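Local coordinates for protein thymidylate synthase 1 (Bacillus subtilis, PDB 1BKP) that catalyses the reductive methylation of dUMP to dTMP with 5,10-methylenetetrahydrofolate as methyl donor and reductant, supplying the cell with a precursor for DNA synthesis, at residues W64-W75 against F190-M201. Numbering follows the deposited sequence.
Sequences WKTAIKELLWIW and FNVFQYNVLQRM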
# COMPACT_ATOMS: atom_id res chain seq x y z
N TRP A 64 23.66 -1.76 9.50
CA TRP A 64 23.61 -1.97 8.08
C TRP A 64 23.91 -3.34 7.56
O TRP A 64 23.28 -3.75 6.64
CB TRP A 64 24.45 -0.90 7.40
CG TRP A 64 25.95 -1.12 7.57
CD1 TRP A 64 26.76 -0.66 8.61
CD2 TRP A 64 26.81 -1.78 6.64
NE1 TRP A 64 28.08 -1.00 8.35
CE2 TRP A 64 28.13 -1.68 7.14
CE3 TRP A 64 26.59 -2.46 5.41
CZ2 TRP A 64 29.21 -2.24 6.46
CZ3 TRP A 64 27.66 -3.00 4.73
CH2 TRP A 64 28.96 -2.89 5.26
N LYS A 65 24.90 -4.03 8.10
CA LYS A 65 25.24 -5.40 7.66
C LYS A 65 24.12 -6.39 7.94
O LYS A 65 23.82 -7.22 7.10
CB LYS A 65 26.50 -5.86 8.36
CG LYS A 65 27.76 -5.31 7.76
CD LYS A 65 28.95 -6.25 8.14
CE LYS A 65 30.30 -5.64 7.88
NZ LYS A 65 31.37 -6.40 8.55
N THR A 66 23.60 -6.40 9.17
CA THR A 66 22.46 -7.23 9.57
C THR A 66 21.24 -6.96 8.65
O THR A 66 20.57 -7.89 8.23
CB THR A 66 22.04 -6.86 10.95
OG1 THR A 66 23.20 -7.07 11.76
CG2 THR A 66 20.87 -7.70 11.44
N ALA A 67 21.03 -5.70 8.28
CA ALA A 67 19.90 -5.38 7.37
C ALA A 67 20.07 -6.04 6.02
O ALA A 67 19.06 -6.57 5.46
CB ALA A 67 19.79 -3.86 7.21
N ILE A 68 21.30 -5.98 5.44
CA ILE A 68 21.56 -6.65 4.18
C ILE A 68 21.49 -8.16 4.31
O ILE A 68 20.95 -8.83 3.42
CB ILE A 68 22.86 -6.19 3.55
CG1 ILE A 68 22.71 -4.71 3.33
CG2 ILE A 68 23.18 -6.96 2.27
CD1 ILE A 68 24.02 -4.03 2.80
N LYS A 69 21.97 -8.71 5.43
CA LYS A 69 21.82 -10.18 5.60
C LYS A 69 20.38 -10.66 5.58
O LYS A 69 20.08 -11.71 4.91
CB LYS A 69 22.59 -10.71 6.83
CG LYS A 69 24.10 -10.68 6.67
CD LYS A 69 24.73 -10.90 8.03
CE LYS A 69 26.24 -11.00 7.92
NZ LYS A 69 26.85 -11.08 9.27
N GLU A 70 19.50 -9.97 6.36
CA GLU A 70 18.07 -10.33 6.43
C GLU A 70 17.46 -10.10 5.07
O GLU A 70 16.70 -10.93 4.61
CB GLU A 70 17.37 -9.45 7.45
CG GLU A 70 15.94 -9.78 7.63
CD GLU A 70 15.31 -8.72 8.50
OE1 GLU A 70 15.55 -8.78 9.72
OE2 GLU A 70 14.79 -7.74 7.96
N LEU A 71 17.84 -9.02 4.39
CA LEU A 71 17.31 -8.83 2.99
C LEU A 71 17.64 -10.02 2.09
O LEU A 71 16.77 -10.55 1.41
CB LEU A 71 17.89 -7.54 2.40
CG LEU A 71 17.31 -7.20 1.01
CD1 LEU A 71 15.88 -6.64 1.17
CD2 LEU A 71 18.24 -6.23 0.33
N LEU A 72 18.89 -10.52 2.12
CA LEU A 72 19.27 -11.66 1.25
C LEU A 72 18.54 -12.96 1.60
O LEU A 72 18.13 -13.71 0.72
CB LEU A 72 20.79 -11.90 1.29
CG LEU A 72 21.62 -10.69 0.81
CD1 LEU A 72 23.18 -10.91 1.15
CD2 LEU A 72 21.41 -10.58 -0.73
N TRP A 73 18.32 -13.17 2.89
CA TRP A 73 17.66 -14.37 3.39
C TRP A 73 16.20 -14.33 2.80
O TRP A 73 15.65 -15.36 2.40
CB TRP A 73 17.58 -14.25 4.93
CG TRP A 73 16.81 -15.32 5.63
CD1 TRP A 73 17.00 -16.66 5.51
CD2 TRP A 73 15.74 -15.15 6.58
NE1 TRP A 73 16.11 -17.35 6.33
CE2 TRP A 73 15.35 -16.44 7.01
CE3 TRP A 73 15.10 -14.04 7.11
CZ2 TRP A 73 14.34 -16.63 7.94
CZ3 TRP A 73 14.07 -14.24 8.06
CH2 TRP A 73 13.72 -15.49 8.46
N ILE A 74 15.51 -13.20 2.95
CA ILE A 74 14.14 -13.10 2.43
C ILE A 74 14.02 -13.10 0.86
O ILE A 74 13.22 -13.90 0.25
CB ILE A 74 13.46 -11.80 2.95
CG1 ILE A 74 13.38 -11.80 4.53
CG2 ILE A 74 11.98 -11.66 2.41
CD1 ILE A 74 13.16 -10.25 5.04
N TRP A 75 14.77 -12.22 0.22
CA TRP A 75 14.64 -11.99 -1.23
C TRP A 75 15.51 -12.83 -2.17
O TRP A 75 15.06 -13.13 -3.26
CB TRP A 75 14.94 -10.53 -1.56
CG TRP A 75 13.78 -9.59 -1.19
CD1 TRP A 75 13.38 -9.12 0.06
CD2 TRP A 75 12.81 -9.10 -2.13
NE1 TRP A 75 12.22 -8.38 -0.07
CE2 TRP A 75 11.85 -8.34 -1.40
CE3 TRP A 75 12.68 -9.22 -3.53
CZ2 TRP A 75 10.77 -7.70 -2.03
CZ3 TRP A 75 11.58 -8.57 -4.16
CH2 TRP A 75 10.65 -7.82 -3.41
N PHE A 190 16.24 0.72 10.16
CA PHE A 190 16.76 -0.54 9.61
C PHE A 190 16.01 -0.86 8.28
O PHE A 190 16.63 -1.26 7.28
CB PHE A 190 16.45 -1.58 10.65
CG PHE A 190 16.95 -2.95 10.35
CD1 PHE A 190 18.24 -3.37 10.78
CD2 PHE A 190 16.11 -3.87 9.77
CE1 PHE A 190 18.62 -4.69 10.62
CE2 PHE A 190 16.51 -5.24 9.60
CZ PHE A 190 17.74 -5.62 10.02
N ASN A 191 14.68 -0.79 8.30
CA ASN A 191 13.82 -1.11 7.15
C ASN A 191 13.97 -0.16 5.97
O ASN A 191 14.08 -0.61 4.83
CB ASN A 191 12.38 -1.11 7.62
CG ASN A 191 12.00 -2.38 8.35
OD1 ASN A 191 12.54 -3.50 8.09
ND2 ASN A 191 11.07 -2.24 9.25
N VAL A 192 14.18 1.15 6.24
CA VAL A 192 14.28 2.15 5.19
C VAL A 192 15.62 1.89 4.44
O VAL A 192 15.64 1.85 3.19
CB VAL A 192 14.27 3.51 5.77
CG1 VAL A 192 14.64 4.59 4.74
CG2 VAL A 192 12.86 3.85 6.26
N PHE A 193 16.70 1.67 5.21
CA PHE A 193 18.01 1.38 4.54
C PHE A 193 17.95 0.09 3.72
O PHE A 193 18.29 0.06 2.56
CB PHE A 193 19.12 1.26 5.61
CG PHE A 193 20.46 0.81 5.03
CD1 PHE A 193 21.21 1.67 4.25
CD2 PHE A 193 20.95 -0.48 5.25
CE1 PHE A 193 22.47 1.25 3.70
CE2 PHE A 193 22.18 -0.92 4.71
CZ PHE A 193 22.93 -0.07 3.95
N GLN A 194 17.37 -0.95 4.30
CA GLN A 194 17.33 -2.28 3.73
C GLN A 194 16.63 -2.31 2.37
O GLN A 194 17.18 -2.90 1.43
CB GLN A 194 16.64 -3.17 4.74
CG GLN A 194 16.00 -4.42 4.29
CD GLN A 194 15.36 -5.17 5.50
OE1 GLN A 194 15.92 -6.15 6.01
NE2 GLN A 194 14.25 -4.68 5.96
N TYR A 195 15.51 -1.62 2.23
CA TYR A 195 14.80 -1.64 0.93
C TYR A 195 15.47 -0.79 -0.14
O TYR A 195 15.32 -1.07 -1.37
CB TYR A 195 13.25 -1.43 1.09
CG TYR A 195 12.61 -2.76 1.36
CD1 TYR A 195 12.62 -3.32 2.68
CD2 TYR A 195 12.03 -3.51 0.30
CE1 TYR A 195 12.07 -4.59 2.94
CE2 TYR A 195 11.49 -4.77 0.52
CZ TYR A 195 11.51 -5.30 1.86
OH TYR A 195 11.00 -6.56 2.02
N ASN A 196 16.22 0.24 0.28
CA ASN A 196 16.94 1.02 -0.72
C ASN A 196 18.10 0.14 -1.30
O ASN A 196 18.42 0.16 -2.53
CB ASN A 196 17.51 2.31 -0.08
CG ASN A 196 18.11 3.22 -1.12
OD1 ASN A 196 19.28 3.21 -1.25
ND2 ASN A 196 17.27 3.88 -1.96
N VAL A 197 18.70 -0.68 -0.44
CA VAL A 197 19.74 -1.61 -0.95
C VAL A 197 19.11 -2.56 -2.01
O VAL A 197 19.62 -2.72 -3.11
CB VAL A 197 20.42 -2.43 0.21
CG1 VAL A 197 21.49 -3.39 -0.38
CG2 VAL A 197 21.09 -1.43 1.10
N LEU A 198 17.87 -3.01 -1.76
CA LEU A 198 17.23 -3.90 -2.71
C LEU A 198 17.02 -3.11 -4.05
O LEU A 198 17.17 -3.70 -5.12
CB LEU A 198 15.86 -4.33 -2.19
CG LEU A 198 15.10 -5.31 -3.10
CD1 LEU A 198 15.85 -6.71 -3.16
CD2 LEU A 198 13.64 -5.44 -2.50
N GLN A 199 16.65 -1.83 -3.98
CA GLN A 199 16.46 -1.05 -5.19
C GLN A 199 17.74 -1.04 -6.01
O GLN A 199 17.69 -1.20 -7.28
CB GLN A 199 16.11 0.39 -4.87
CG GLN A 199 15.65 1.14 -6.10
CD GLN A 199 15.24 2.56 -5.77
OE1 GLN A 199 15.50 3.00 -4.67
NE2 GLN A 199 14.65 3.29 -6.73
N ARG A 200 18.86 -0.68 -5.34
CA ARG A 200 20.18 -0.65 -5.99
C ARG A 200 20.57 -2.00 -6.56
O ARG A 200 21.10 -2.05 -7.70
CB ARG A 200 21.24 -0.13 -5.01
CG ARG A 200 20.90 1.38 -4.60
CD ARG A 200 21.82 1.94 -3.51
NE ARG A 200 21.32 3.27 -3.17
CZ ARG A 200 21.94 4.40 -3.48
NH1 ARG A 200 23.16 4.39 -4.05
NH2 ARG A 200 21.36 5.52 -3.15
N MET A 201 20.31 -3.10 -5.86
CA MET A 201 20.65 -4.43 -6.40
C MET A 201 19.92 -4.74 -7.71
O MET A 201 20.52 -5.18 -8.71
CB MET A 201 20.25 -5.52 -5.43
CG MET A 201 21.26 -5.54 -4.19
SD MET A 201 20.53 -6.61 -2.90
CE MET A 201 20.73 -8.27 -3.52
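In a buried contact of the thymidylate synthase core, helix 64-75 crosses segment 190-201 of helix 188-206 at -57°; their axes approach to 9.1 Å, and the nearest CA atoms are those of Ala67 and Gln194, 5.4 Å apart. Ala67 lets the backbones approach: its CB lies over the Phe190 ring, 3.9 Å from the centroid, in a CH-pi contact. The edge of that ring meets Thr66 CG2 and the Glu70 carboxylate, whose OE2 is 3.4 Å from Phe190 CE2. Glu70, extended across Gln194, spends OE1 on a hydrogen bond from Trp93 NE1. One turn on, Leu71 is a knob in the hole formed by Gln194, Val197, Leu198 and Met201; CG anti to the backbone N (chi1 -175°) sends both methyls into it. At the C-terminal end Trp75 NE1 donates a nearly straight hydrogen bond to Tyr195 OH (3.0 Å, 163°); the hydroxyl lies close to the indole plane, while Leu198 CD2 sits over the centre of the six-membered ring, 3.6 Å from its centroid. At the N-terminal ends Phe193 CE2 packs against Trp64 CB at 3.5 Å; towards the C-terminal ends Leu72 CD2 touches Met201 CE. Helix 188-206 carries Asn191, predicted to bind dUMP in a site shared with the other subunit. Tyr195 and Trp75 rest on strand 161-169, whereas Ile68, Val197 and Met201 meet Phe261 of strand 261-264.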